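Local coordinates for protein alkaline phosphatase D (Bacillus subtilis, PDB 2YEQ) that hydrolyses phosphate esters, as an alkaline phosphatase and phosphodiesterase whose active site contains iron and calcium, at residues K58-G63 with D80-N85; L143-H148 with R263-G268; Q42-K47 with L71-H76; Q240-H245 with M259-H264. One frame throughout, in Å; residues are numbered along the deposited sequence.

Contact 1: residues K58-G63 with D80-N85; sequences KIVRKG and DGLEPN. With PE5 (3,6,9,12,15,18,21,24-octaoxahexacosan-1-ol), chain X.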
# COMPACT_ATOMS: atom_id res chain seq x y z
N LYS A 58 18.00 -20.18 20.53
CA LYS A 58 17.07 -21.23 20.08
C LYS A 58 16.82 -21.15 18.58
O LYS A 58 15.69 -20.86 18.14
CB LYS A 58 15.75 -21.13 20.84
CG LYS A 58 15.88 -21.36 22.35
CD LYS A 58 14.62 -20.94 23.09
CE LYS A 58 14.87 -20.77 24.59
NZ LYS A 58 13.87 -19.83 25.20
N ILE A 59 17.84 -21.45 17.80
CA ILE A 59 17.78 -21.33 16.35
C ILE A 59 16.98 -22.50 15.80
O ILE A 59 17.26 -23.64 16.15
CB ILE A 59 19.20 -21.28 15.75
CG1 ILE A 59 19.84 -19.92 16.09
CG2 ILE A 59 19.18 -21.51 14.25
CD1 ILE A 59 21.36 -19.88 15.92
N VAL A 60 15.99 -22.23 14.94
CA VAL A 60 15.18 -23.29 14.31
C VAL A 60 15.49 -23.52 12.85
O VAL A 60 15.13 -24.55 12.31
CB VAL A 60 13.67 -23.00 14.42
CG1 VAL A 60 13.26 -22.92 15.89
CG2 VAL A 60 13.29 -21.70 13.69
N ARG A 61 16.13 -22.57 12.20
CA ARG A 61 16.33 -22.66 10.75
C ARG A 61 17.47 -21.74 10.41
O ARG A 61 17.56 -20.64 10.96
CB ARG A 61 15.05 -22.22 10.02
CG ARG A 61 14.91 -22.74 8.62
CD ARG A 61 14.54 -24.20 8.59
NE ARG A 61 14.36 -24.67 7.23
CZ ARG A 61 15.35 -24.92 6.37
NH1 ARG A 61 16.62 -24.76 6.71
NH2 ARG A 61 15.06 -25.35 5.14
N LYS A 62 18.34 -22.18 9.52
CA LYS A 62 19.48 -21.37 9.08
C LYS A 62 19.89 -21.81 7.68
O LYS A 62 19.49 -22.89 7.24
CB LYS A 62 20.64 -21.52 10.05
CG LYS A 62 21.25 -22.92 10.06
CD LYS A 62 22.41 -22.98 11.01
CE LYS A 62 22.85 -24.43 11.26
NZ LYS A 62 23.97 -24.47 12.23
N GLY A 63 20.65 -20.97 6.99
CA GLY A 63 21.16 -21.27 5.66
C GLY A 63 22.08 -20.19 5.12
O GLY A 63 22.47 -19.28 5.84
N ASP A 80 11.40 -21.93 5.70
CA ASP A 80 10.30 -22.86 5.91
C ASP A 80 10.59 -23.77 7.11
O ASP A 80 11.55 -23.55 7.83
CB ASP A 80 10.02 -23.65 4.64
CG ASP A 80 11.18 -24.53 4.21
OD1 ASP A 80 12.22 -24.57 4.90
OD2 ASP A 80 11.02 -25.19 3.17
N GLY A 81 9.73 -24.77 7.32
CA GLY A 81 9.86 -25.66 8.47
C GLY A 81 9.51 -24.97 9.78
O GLY A 81 10.04 -25.33 10.82
N LEU A 82 8.64 -23.97 9.72
CA LEU A 82 8.26 -23.21 10.91
C LEU A 82 6.91 -23.68 11.43
O LEU A 82 6.17 -24.37 10.75
CB LEU A 82 8.19 -21.71 10.60
CG LEU A 82 9.44 -21.04 10.03
CD1 LEU A 82 9.19 -19.54 9.76
CD2 LEU A 82 10.62 -21.22 10.98
N GLU A 83 6.60 -23.27 12.65
CA GLU A 83 5.32 -23.61 13.27
C GLU A 83 4.32 -22.48 13.05
O GLU A 83 4.72 -21.33 12.94
CB GLU A 83 5.49 -23.81 14.78
CG GLU A 83 6.44 -24.95 15.19
CD GLU A 83 6.60 -25.02 16.70
OE1 GLU A 83 5.64 -25.51 17.36
OE2 GLU A 83 7.64 -24.57 17.24
N PRO A 84 3.03 -22.79 13.10
CA PRO A 84 2.00 -21.78 12.83
C PRO A 84 1.73 -20.83 13.98
O PRO A 84 1.93 -21.16 15.14
CB PRO A 84 0.77 -22.60 12.51
CG PRO A 84 0.98 -23.89 13.19
CD PRO A 84 2.46 -24.15 13.16
N ASN A 85 1.30 -19.63 13.64
CA ASN A 85 0.96 -18.59 14.59
C ASN A 85 2.02 -18.34 15.64
O ASN A 85 1.71 -18.14 16.82
CB ASN A 85 -0.37 -18.94 15.25
CG ASN A 85 -1.11 -17.73 15.77
OD1 ASN A 85 -0.83 -16.60 15.41
ND2 ASN A 85 -2.06 -17.99 16.64
O1 PE5 X . 11.08 -26.93 17.75
C1 PE5 X . 12.13 -26.56 16.85
C2 PE5 X . 13.51 -26.70 17.51
O2 PE5 X . 13.70 -25.69 18.51
C3 PE5 X . 15.07 -25.43 18.85
C4 PE5 X . 15.12 -24.62 20.13
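A classic beta bulge in the N-terminal domain, which belongs to the immunoglobulin-like E-set clan, turns the neighbouring side chains of Val60 and Arg61 toward loop 80-85. Both bulge residues face Val50 of strand 44-51, so strand 59-67 presents one apolar and one charged group to the same loop. Arg61 meets Asp80 in a salt bridge. Its CG lies opposite the backbone N (chi1 -158°), and a bend at chi2 swings the guanidinium to the carboxylate. The grip is side-on but closes on a single oxygen: Asp80 OD1 receives Arg61 NH2 at 3.0 Å through its syn lone pair, and Arg61 NE at 3.2 Å nearly in line with the C-O bond. The two flat groups are 29° apart, and OD1 is tilted somewhat from the guanidinium plane. NE also makes a weak bond, 3.1 Å, to the backbone Asp80 O, so the side chain and main chain of Asp80 share this donor. With a leucine in place of this arginine, Asp80 OD1 would lose both donors, and the carboxylate would probably be set free to turn away from the strand. The second touch is apolar: the side chains of Val60 and Leu82 cross at about a right angle, with Tyr88 of strand 87-94 packing against both. On its other branch Val60 meets a bound polyether, CG1 lying 3.8 Å from PE5 O2, while CG2 touches Leu82 CD2, also at 3.8 Å.

Contact 2: residues L143-H148 with R263-G268; sequences LDLVFH and RHFTYG. With EDO (1,2-ethanediol), chain B.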
# COMPACT_ATOMS: atom_id res chain seq x y z
N LEU A 143 1.06 -5.62 16.30
CA LEU A 143 0.37 -6.06 15.08
C LEU A 143 0.81 -7.44 14.70
O LEU A 143 1.96 -7.81 14.96
CB LEU A 143 0.70 -5.10 13.93
CG LEU A 143 0.56 -3.61 14.18
CD1 LEU A 143 1.14 -2.84 12.97
CD2 LEU A 143 -0.91 -3.23 14.47
N ASP A 144 -0.08 -8.18 14.06
CA ASP A 144 0.24 -9.45 13.45
C ASP A 144 0.87 -9.26 12.05
O ASP A 144 1.68 -10.08 11.63
CB ASP A 144 -1.02 -10.29 13.30
CG ASP A 144 -1.66 -10.65 14.66
OD1 ASP A 144 -0.99 -11.34 15.45
OD2 ASP A 144 -2.83 -10.25 14.90
N LEU A 145 0.47 -8.22 11.34
CA LEU A 145 1.08 -7.90 10.04
C LEU A 145 0.75 -6.49 9.60
O LEU A 145 -0.04 -5.78 10.24
CB LEU A 145 0.74 -8.95 8.97
CG LEU A 145 -0.70 -9.29 8.60
CD1 LEU A 145 -1.23 -8.29 7.64
CD2 LEU A 145 -0.77 -10.66 7.97
N VAL A 146 1.44 -6.05 8.55
CA VAL A 146 1.24 -4.75 7.95
C VAL A 146 0.97 -4.97 6.45
O VAL A 146 1.60 -5.84 5.82
CB VAL A 146 2.48 -3.86 8.13
CG1 VAL A 146 2.38 -2.58 7.31
CG2 VAL A 146 2.67 -3.51 9.60
N PHE A 147 0.04 -4.18 5.91
CA PHE A 147 -0.20 -4.07 4.46
C PHE A 147 0.26 -2.74 3.93
O PHE A 147 0.02 -1.70 4.53
CB PHE A 147 -1.71 -4.15 4.13
CG PHE A 147 -2.31 -5.50 4.33
CD1 PHE A 147 -2.25 -6.45 3.33
CD2 PHE A 147 -2.98 -5.82 5.51
CE1 PHE A 147 -2.80 -7.69 3.50
CE2 PHE A 147 -3.55 -7.09 5.68
CZ PHE A 147 -3.46 -8.01 4.67
N HIS A 148 0.95 -2.74 2.80
CA HIS A 148 1.20 -1.51 2.09
C HIS A 148 0.42 -1.57 0.78
O HIS A 148 0.46 -2.57 0.07
CB HIS A 148 2.69 -1.27 1.87
CG HIS A 148 3.01 0.16 1.61
ND1 HIS A 148 2.78 0.76 0.39
CD2 HIS A 148 3.50 1.13 2.41
CE1 HIS A 148 3.11 2.03 0.46
NE2 HIS A 148 3.55 2.28 1.68
N ARG A 263 -2.40 -11.87 -5.06
CA ARG A 263 -2.26 -13.10 -4.33
C ARG A 263 -3.26 -13.16 -3.16
O ARG A 263 -3.88 -12.17 -2.80
CB ARG A 263 -0.84 -13.28 -3.80
CG ARG A 263 -0.32 -12.13 -2.95
CD ARG A 263 1.21 -12.07 -3.01
NE ARG A 263 1.86 -11.16 -2.04
CZ ARG A 263 1.87 -9.84 -2.08
NH1 ARG A 263 1.28 -9.14 -3.05
NH2 ARG A 263 2.53 -9.19 -1.15
N HIS A 264 -3.42 -14.36 -2.63
CA HIS A 264 -4.43 -14.62 -1.62
C HIS A 264 -3.88 -15.42 -0.45
O HIS A 264 -3.03 -16.28 -0.60
CB HIS A 264 -5.62 -15.34 -2.27
CG HIS A 264 -6.56 -15.95 -1.28
ND1 HIS A 264 -6.38 -17.22 -0.77
CD2 HIS A 264 -7.68 -15.46 -0.70
CE1 HIS A 264 -7.36 -17.48 0.09
NE2 HIS A 264 -8.16 -16.43 0.15
N PHE A 265 -4.40 -15.14 0.75
CA PHE A 265 -4.12 -15.97 1.91
C PHE A 265 -5.24 -15.81 2.95
O PHE A 265 -5.99 -14.84 2.93
CB PHE A 265 -2.76 -15.62 2.52
CG PHE A 265 -2.71 -14.26 3.14
CD1 PHE A 265 -2.49 -13.13 2.35
CD2 PHE A 265 -2.87 -14.09 4.51
CE1 PHE A 265 -2.45 -11.87 2.91
CE2 PHE A 265 -2.82 -12.83 5.07
CZ PHE A 265 -2.62 -11.72 4.27
N THR A 266 -5.35 -16.78 3.86
CA THR A 266 -6.37 -16.73 4.91
C THR A 266 -5.67 -16.66 6.26
O THR A 266 -4.60 -17.23 6.44
CB THR A 266 -7.28 -17.97 4.89
OG1 THR A 266 -6.48 -19.13 5.14
CG2 THR A 266 -7.97 -18.13 3.54
N TYR A 267 -6.26 -15.91 7.17
CA TYR A 267 -5.77 -15.82 8.52
C TYR A 267 -6.64 -16.73 9.39
O TYR A 267 -7.66 -16.31 9.93
CB TYR A 267 -5.82 -14.38 8.99
CG TYR A 267 -4.97 -14.14 10.21
CD1 TYR A 267 -3.63 -13.79 10.07
CD2 TYR A 267 -5.49 -14.27 11.51
CE1 TYR A 267 -2.82 -13.57 11.19
CE2 TYR A 267 -4.69 -14.05 12.64
CZ TYR A 267 -3.35 -13.71 12.47
OH TYR A 267 -2.56 -13.49 13.56
N GLY A 268 -6.26 -18.00 9.46
CA GLY A 268 -7.11 -19.03 10.07
C GLY A 268 -8.45 -19.08 9.35
O GLY A 268 -8.50 -19.04 8.11
C1 EDO B . 5.76 -9.37 15.02
O1 EDO B . 6.69 -9.50 13.96
C2 EDO B . 4.37 -9.69 14.52
O2 EDO B . 3.55 -9.89 15.68
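Asp144 and Tyr267 bring the two backbones nearest, 10.0 Å between CA atoms, and strands 145-148 and 263-267 run in opposite senses, diverging to 12.8 Å between the CA atoms of Phe147 and Arg263. Only side chains can bridge such a gap. Phe147 and Phe265 reach out from opposite directions and touch through their CZ atoms at 3.8 Å; Phe147 CZ lies at the edge of the Phe265 ring, near its plane. Phe265, its CG between the backbone N and the carbonyl carbon (chi1 67°), points its ring at strand 145-148, where CE2 also meets Leu145 CD2 at 4.2 Å. At the other end Tyr267 OH rests 3.2 Å from Asp144 CG, a packing contact with an angle too poor for a bond to OD1. The Asp144 carboxylate is held elsewhere, by a salt bridge from OD1 to Lys105 and a bond from Thr118 N to OD2. Phe119 meets Phe147 edge-to-face, and Phe273 lies nearly parallel to Phe265, extending the aromatic layer into the adjacent strands. Two facing sheets with a buried apolar interior are the central sandwich of calcineurin-like metallophosphatases; strand 145-148 leads into the loop carrying the metal ligands Asp151 and Tyr154.

Contact 3: residues Q42-K47 with L71-H76; sequences QAVPVK and LAHSVH. With EDO (1,2-ethanediol), chain R.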
# COMPACT_ATOMS: atom_id res chain seq x y z
N GLN A 42 30.33 -9.20 -8.09
CA GLN A 42 30.49 -10.62 -7.78
C GLN A 42 29.48 -11.07 -6.73
O GLN A 42 28.99 -10.26 -5.94
CB GLN A 42 31.91 -10.93 -7.29
CG GLN A 42 32.25 -10.33 -5.95
CD GLN A 42 33.76 -10.14 -5.71
OE1 GLN A 42 34.53 -9.94 -6.64
NE2 GLN A 42 34.16 -10.19 -4.44
N ALA A 43 29.18 -12.36 -6.72
CA ALA A 43 28.22 -12.91 -5.79
C ALA A 43 28.84 -12.95 -4.40
O ALA A 43 30.03 -13.19 -4.28
CB ALA A 43 27.79 -14.30 -6.22
N VAL A 44 28.04 -12.65 -3.38
CA VAL A 44 28.51 -12.53 -1.99
C VAL A 44 27.63 -13.43 -1.11
O VAL A 44 26.41 -13.35 -1.17
CB VAL A 44 28.47 -11.06 -1.51
CG1 VAL A 44 28.96 -10.94 -0.05
CG2 VAL A 44 29.32 -10.19 -2.43
N PRO A 45 28.24 -14.32 -0.33
CA PRO A 45 27.45 -15.19 0.53
C PRO A 45 26.82 -14.42 1.70
O PRO A 45 27.46 -13.58 2.34
CB PRO A 45 28.47 -16.22 1.03
CG PRO A 45 29.76 -15.53 0.93
CD PRO A 45 29.68 -14.67 -0.28
N VAL A 46 25.55 -14.70 1.97
CA VAL A 46 24.86 -14.09 3.11
C VAL A 46 24.22 -15.20 3.92
O VAL A 46 23.36 -15.95 3.41
CB VAL A 46 23.81 -13.04 2.67
CG1 VAL A 46 23.14 -12.39 3.92
CG2 VAL A 46 24.46 -11.94 1.82
N LYS A 47 24.65 -15.34 5.17
CA LYS A 47 24.09 -16.35 6.06
C LYS A 47 22.85 -15.78 6.72
O LYS A 47 22.73 -14.56 6.90
CB LYS A 47 25.11 -16.78 7.12
CG LYS A 47 26.32 -17.53 6.53
CD LYS A 47 27.18 -18.18 7.61
CE LYS A 47 28.30 -19.05 7.01
NZ LYS A 47 27.86 -19.85 5.82
N LEU A 71 20.62 -8.83 -9.13
CA LEU A 71 19.50 -8.41 -8.27
C LEU A 71 19.90 -7.38 -7.18
O LEU A 71 19.31 -7.35 -6.09
CB LEU A 71 18.87 -9.65 -7.65
CG LEU A 71 18.24 -10.66 -8.64
CD1 LEU A 71 17.83 -11.91 -7.90
CD2 LEU A 71 17.05 -10.10 -9.34
N ALA A 72 20.89 -6.54 -7.51
CA ALA A 72 21.38 -5.47 -6.63
C ALA A 72 21.82 -5.99 -5.24
O ALA A 72 21.75 -5.28 -4.24
CB ALA A 72 20.34 -4.36 -6.49
N HIS A 73 22.30 -7.23 -5.22
CA HIS A 73 22.73 -7.92 -4.00
C HIS A 73 21.62 -7.95 -2.94
O HIS A 73 21.88 -7.93 -1.71
CB HIS A 73 24.03 -7.30 -3.43
CG HIS A 73 25.24 -7.58 -4.27
ND1 HIS A 73 25.67 -6.73 -5.26
CD2 HIS A 73 26.11 -8.62 -4.26
CE1 HIS A 73 26.76 -7.21 -5.82
NE2 HIS A 73 27.04 -8.37 -5.24
N SER A 74 20.38 -8.02 -3.41
CA SER A 74 19.26 -8.27 -2.52
C SER A 74 19.28 -9.74 -2.11
O SER A 74 19.91 -10.61 -2.74
CB SER A 74 17.94 -7.91 -3.20
OG SER A 74 17.73 -8.72 -4.34
N VAL A 75 18.59 -10.01 -1.01
CA VAL A 75 18.48 -11.35 -0.50
C VAL A 75 17.00 -11.64 -0.22
O VAL A 75 16.34 -10.88 0.48
CB VAL A 75 19.31 -11.52 0.81
CG1 VAL A 75 19.09 -12.90 1.39
CG2 VAL A 75 20.81 -11.26 0.53
N HIS A 76 16.49 -12.72 -0.79
CA HIS A 76 15.14 -13.21 -0.49
C HIS A 76 15.27 -14.65 -0.04
O HIS A 76 15.77 -15.48 -0.78
CB HIS A 76 14.25 -13.19 -1.73
CG HIS A 76 13.95 -11.82 -2.25
ND1 HIS A 76 14.88 -11.07 -2.93
CD2 HIS A 76 12.84 -11.06 -2.17
CE1 HIS A 76 14.35 -9.91 -3.24
NE2 HIS A 76 13.11 -9.88 -2.79
C1 EDO R . 19.34 -14.63 -4.36
O1 EDO R . 20.02 -13.70 -5.20
C2 EDO R . 19.37 -14.13 -2.92
O2 EDO R . 18.14 -14.47 -2.27
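His73, Val75 and Val46 carry most of this contact between strand 44-47 and the turn and strand 71-76. His73 spans the gap with its imidazole: NE2 donates to the backbone Gln42 O over 2.8 Å, almost straight at 170°. The oxygen lies in the ring plane, while the donor stands 28° from the plane of the carbonyl. With CG opposite the carbonyl carbon (chi1 -71°), the ring is carried across to segment 42-47, and Val44 CG2 leans obliquely on it, 4.0 Å from His73 CD2. A leucine in place of His73 has no donor for Gln42 O, and the loop at Gln42 would probably be less firmly tied to the turn before strand 74-79. Val46 and Val75 face each other 7.8 Å apart at their CA atoms and meet through their CG2 methyls at 3.9 Å. The turn before Val75 is closed by Ser74, whose backbone N and OG both donate to Leu71 O. Strand 44-51 belongs to the four-stranded sheet of the N-terminal domain and strand 74-79 edges the large mixed sheet, so the valines pack between two sheets, joined by Phe92 and Ala67. Helix 228-245 packs behind segment 71-76, with Glu244 against Ser74 and Tyr243 stacked on the His76 ring.

Contact 4: residues Q240-H245 with M259-H264; sequences QAYYEH and MQLYRH. With PE5 (3,6,9,12,15,18,21,24-octaoxahexacosan-1-ol), chain V; EDO (1,2-ethanediol), chain C.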
# COMPACT_ATOMS: atom_id res chain seq x y z
N GLN A 240 11.33 -4.77 -11.52
CA GLN A 240 12.53 -5.45 -11.03
C GLN A 240 13.02 -4.80 -9.72
O GLN A 240 13.29 -5.50 -8.75
CB GLN A 240 13.68 -5.46 -12.06
CG GLN A 240 14.89 -6.28 -11.54
CD GLN A 240 15.95 -6.61 -12.60
OE1 GLN A 240 15.66 -6.77 -13.80
NE2 GLN A 240 17.19 -6.76 -12.14
N ALA A 241 13.13 -3.48 -9.70
CA ALA A 241 13.59 -2.74 -8.51
C ALA A 241 12.65 -2.96 -7.32
O ALA A 241 13.11 -3.06 -6.17
CB ALA A 241 13.71 -1.28 -8.78
N TYR A 242 11.35 -3.08 -7.61
CA TYR A 242 10.37 -3.35 -6.56
C TYR A 242 10.59 -4.73 -5.96
O TYR A 242 10.71 -4.87 -4.75
CB TYR A 242 8.96 -3.23 -7.13
CG TYR A 242 7.84 -3.28 -6.12
CD1 TYR A 242 7.40 -2.14 -5.50
CD2 TYR A 242 7.18 -4.47 -5.84
CE1 TYR A 242 6.34 -2.18 -4.56
CE2 TYR A 242 6.11 -4.52 -4.95
CZ TYR A 242 5.70 -3.37 -4.32
OH TYR A 242 4.64 -3.44 -3.45
N TYR A 243 10.69 -5.74 -6.81
CA TYR A 243 11.02 -7.07 -6.37
C TYR A 243 12.29 -7.06 -5.50
O TYR A 243 12.30 -7.66 -4.42
CB TYR A 243 11.19 -8.06 -7.53
CG TYR A 243 11.68 -9.40 -7.05
CD1 TYR A 243 10.79 -10.34 -6.51
CD2 TYR A 243 13.04 -9.71 -7.04
CE1 TYR A 243 11.24 -11.54 -6.01
CE2 TYR A 243 13.49 -10.91 -6.54
CZ TYR A 243 12.59 -11.83 -6.02
OH TYR A 243 13.03 -13.04 -5.53
N GLU A 244 13.36 -6.44 -6.00
CA GLU A 244 14.65 -6.43 -5.31
C GLU A 244 14.50 -5.86 -3.89
O GLU A 244 15.24 -6.25 -3.01
CB GLU A 244 15.70 -5.64 -6.12
CG GLU A 244 16.11 -6.39 -7.40
CD GLU A 244 16.91 -5.58 -8.39
OE1 GLU A 244 16.97 -4.34 -8.25
OE2 GLU A 244 17.47 -6.21 -9.35
N HIS A 245 13.57 -4.94 -3.68
CA HIS A 245 13.45 -4.27 -2.39
C HIS A 245 12.29 -4.73 -1.51
O HIS A 245 12.10 -4.20 -0.43
CB HIS A 245 13.43 -2.75 -2.57
CG HIS A 245 14.73 -2.22 -3.06
ND1 HIS A 245 15.09 -2.26 -4.39
CD2 HIS A 245 15.79 -1.71 -2.39
CE1 HIS A 245 16.32 -1.78 -4.51
NE2 HIS A 245 16.76 -1.44 -3.31
N MET A 259 4.78 -9.26 -13.89
CA MET A 259 5.11 -9.68 -12.53
C MET A 259 3.86 -10.08 -11.73
O MET A 259 2.91 -9.30 -11.63
CB MET A 259 5.84 -8.54 -11.83
CG MET A 259 6.29 -8.84 -10.42
SD MET A 259 7.47 -7.62 -9.79
CE MET A 259 7.27 -7.88 -8.00
N GLN A 260 3.87 -11.29 -11.18
CA GLN A 260 2.72 -11.80 -10.44
C GLN A 260 2.73 -11.19 -9.03
O GLN A 260 3.53 -11.58 -8.20
CB GLN A 260 2.74 -13.32 -10.36
CG GLN A 260 1.53 -13.93 -9.65
CD GLN A 260 0.24 -13.57 -10.36
OE1 GLN A 260 0.13 -13.73 -11.58
NE2 GLN A 260 -0.72 -13.06 -9.63
N LEU A 261 1.87 -10.21 -8.79
CA LEU A 261 1.77 -9.60 -7.48
C LEU A 261 0.43 -9.91 -6.80
O LEU A 261 0.38 -10.10 -5.58
CB LEU A 261 1.99 -8.11 -7.54
CG LEU A 261 2.32 -7.40 -6.22
CD1 LEU A 261 3.59 -7.99 -5.54
CD2 LEU A 261 2.48 -5.93 -6.45
N TYR A 262 -0.68 -9.97 -7.54
CA TYR A 262 -1.93 -10.33 -6.87
C TYR A 262 -1.85 -11.72 -6.27
O TYR A 262 -1.24 -12.63 -6.83
CB TYR A 262 -3.17 -10.10 -7.74
CG TYR A 262 -3.43 -11.05 -8.88
CD1 TYR A 262 -4.04 -12.27 -8.66
CD2 TYR A 262 -3.14 -10.68 -10.19
CE1 TYR A 262 -4.34 -13.13 -9.73
CE2 TYR A 262 -3.42 -11.51 -11.25
CZ TYR A 262 -4.02 -12.72 -11.03
OH TYR A 262 -4.29 -13.51 -12.10
N ARG A 263 -2.40 -11.87 -5.06
CA ARG A 263 -2.26 -13.10 -4.33
C ARG A 263 -3.26 -13.16 -3.16
O ARG A 263 -3.88 -12.17 -2.80
CB ARG A 263 -0.84 -13.28 -3.80
CG ARG A 263 -0.32 -12.13 -2.95
CD ARG A 263 1.21 -12.07 -3.01
NE ARG A 263 1.86 -11.16 -2.04
CZ ARG A 263 1.87 -9.84 -2.08
NH1 ARG A 263 1.28 -9.14 -3.05
NH2 ARG A 263 2.53 -9.19 -1.15
N HIS A 264 -3.42 -14.36 -2.63
CA HIS A 264 -4.43 -14.62 -1.62
C HIS A 264 -3.88 -15.42 -0.45
O HIS A 264 -3.03 -16.28 -0.60
CB HIS A 264 -5.62 -15.34 -2.27
CG HIS A 264 -6.56 -15.95 -1.28
ND1 HIS A 264 -6.38 -17.22 -0.77
CD2 HIS A 264 -7.68 -15.46 -0.70
CE1 HIS A 264 -7.36 -17.48 0.09
NE2 HIS A 264 -8.16 -16.43 0.15
C50 PE5 V . -2.50 -17.30 -10.96
O1 PE5 V . -1.90 -16.63 -9.85
C1 PE5 V . -2.54 -16.88 -8.59
C2 PE5 V . -1.94 -15.99 -7.50
O2 PE5 V . -0.84 -16.66 -6.88
C3 PE5 V . 0.17 -15.82 -6.30
C4 PE5 V . 1.52 -16.52 -6.28
C1 EDO C . 13.41 -9.73 -16.52
O1 EDO C . 14.08 -10.91 -16.95
C2 EDO C . 14.28 -8.89 -15.60
O2 EDO C . 13.48 -8.22 -14.62
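Tyr242 sets its ring crosswise to both Met259 and Leu261, each side chain crossing it at about a right angle, where the C-terminal part of helix 228-245 meets the segment entering strand 263-267, an edge strand of the seven-stranded sheet in the calcineurin-clan phosphatase domain. Met259 approaches with its methyl at the ring edge, near the ring plane: Met259 CE lies 4.0 Å from Tyr242 CD2. The same methyl touches Tyr243 CB, also at 4.0 Å, and so settles against two consecutive residues of the helix. Its reach comes from a chain extended throughout, with CG opposite the backbone N (chi1 -178°). Leu261 adds a second apolar touch farther along the ring, where CD2 comes obliquely to 4.2 Å from Tyr242 CE2. Within the helix, Gln240 NE2 donates to Glu244 OE2 in a nearly straight bond of 2.9 Å; the oxygen lies in the amide plane, but the donor stands above the carboxylate plane. Within segment 259-264, Arg263 NH1 reaches back to Leu261 O at 2.9 Å, and Gln260 NE2 bonds to Tyr262 O while lying over the centre of one face of the Tyr262 ring, 3.2 Å above its plane. Arg263 also forms a salt bridge with Asp17, and Glu244 one with Arg183. This is packing, with the Tyr242 side chain about 12 Å from a bound calcium ion. Trp208 covers Met259 and Leu261, helix 179-190 packs on helix 228-245, and strand 263-267 pairs with strand 271-275 and lies near helix 308-320.

In the fold
Contacts 1 and 3 belong to the N-terminal domain, their segments alternating along the chain, and strands 44-51 and 59-67, which they use, are neighbours in its four-stranded sheet; their centres lie 21 Å apart. Contacts 2 and 4 come later, within the phosphatase domain, their centres 16 Å apart, and both end on strand 263-267, sharing Arg263 and His264. Contacts 2 and 3, centres 27 Å apart, reach the same ten-stranded sheet through strands 145-148 and 74-79, so one sheet spans both domains. The domains also meet where contact 3 touches contact 4, with a probable hydrogen bond from His76 NE2 to the backbone Tyr243 O, and where Asn85 of contact 1 packs near Tyr267 of contact 2.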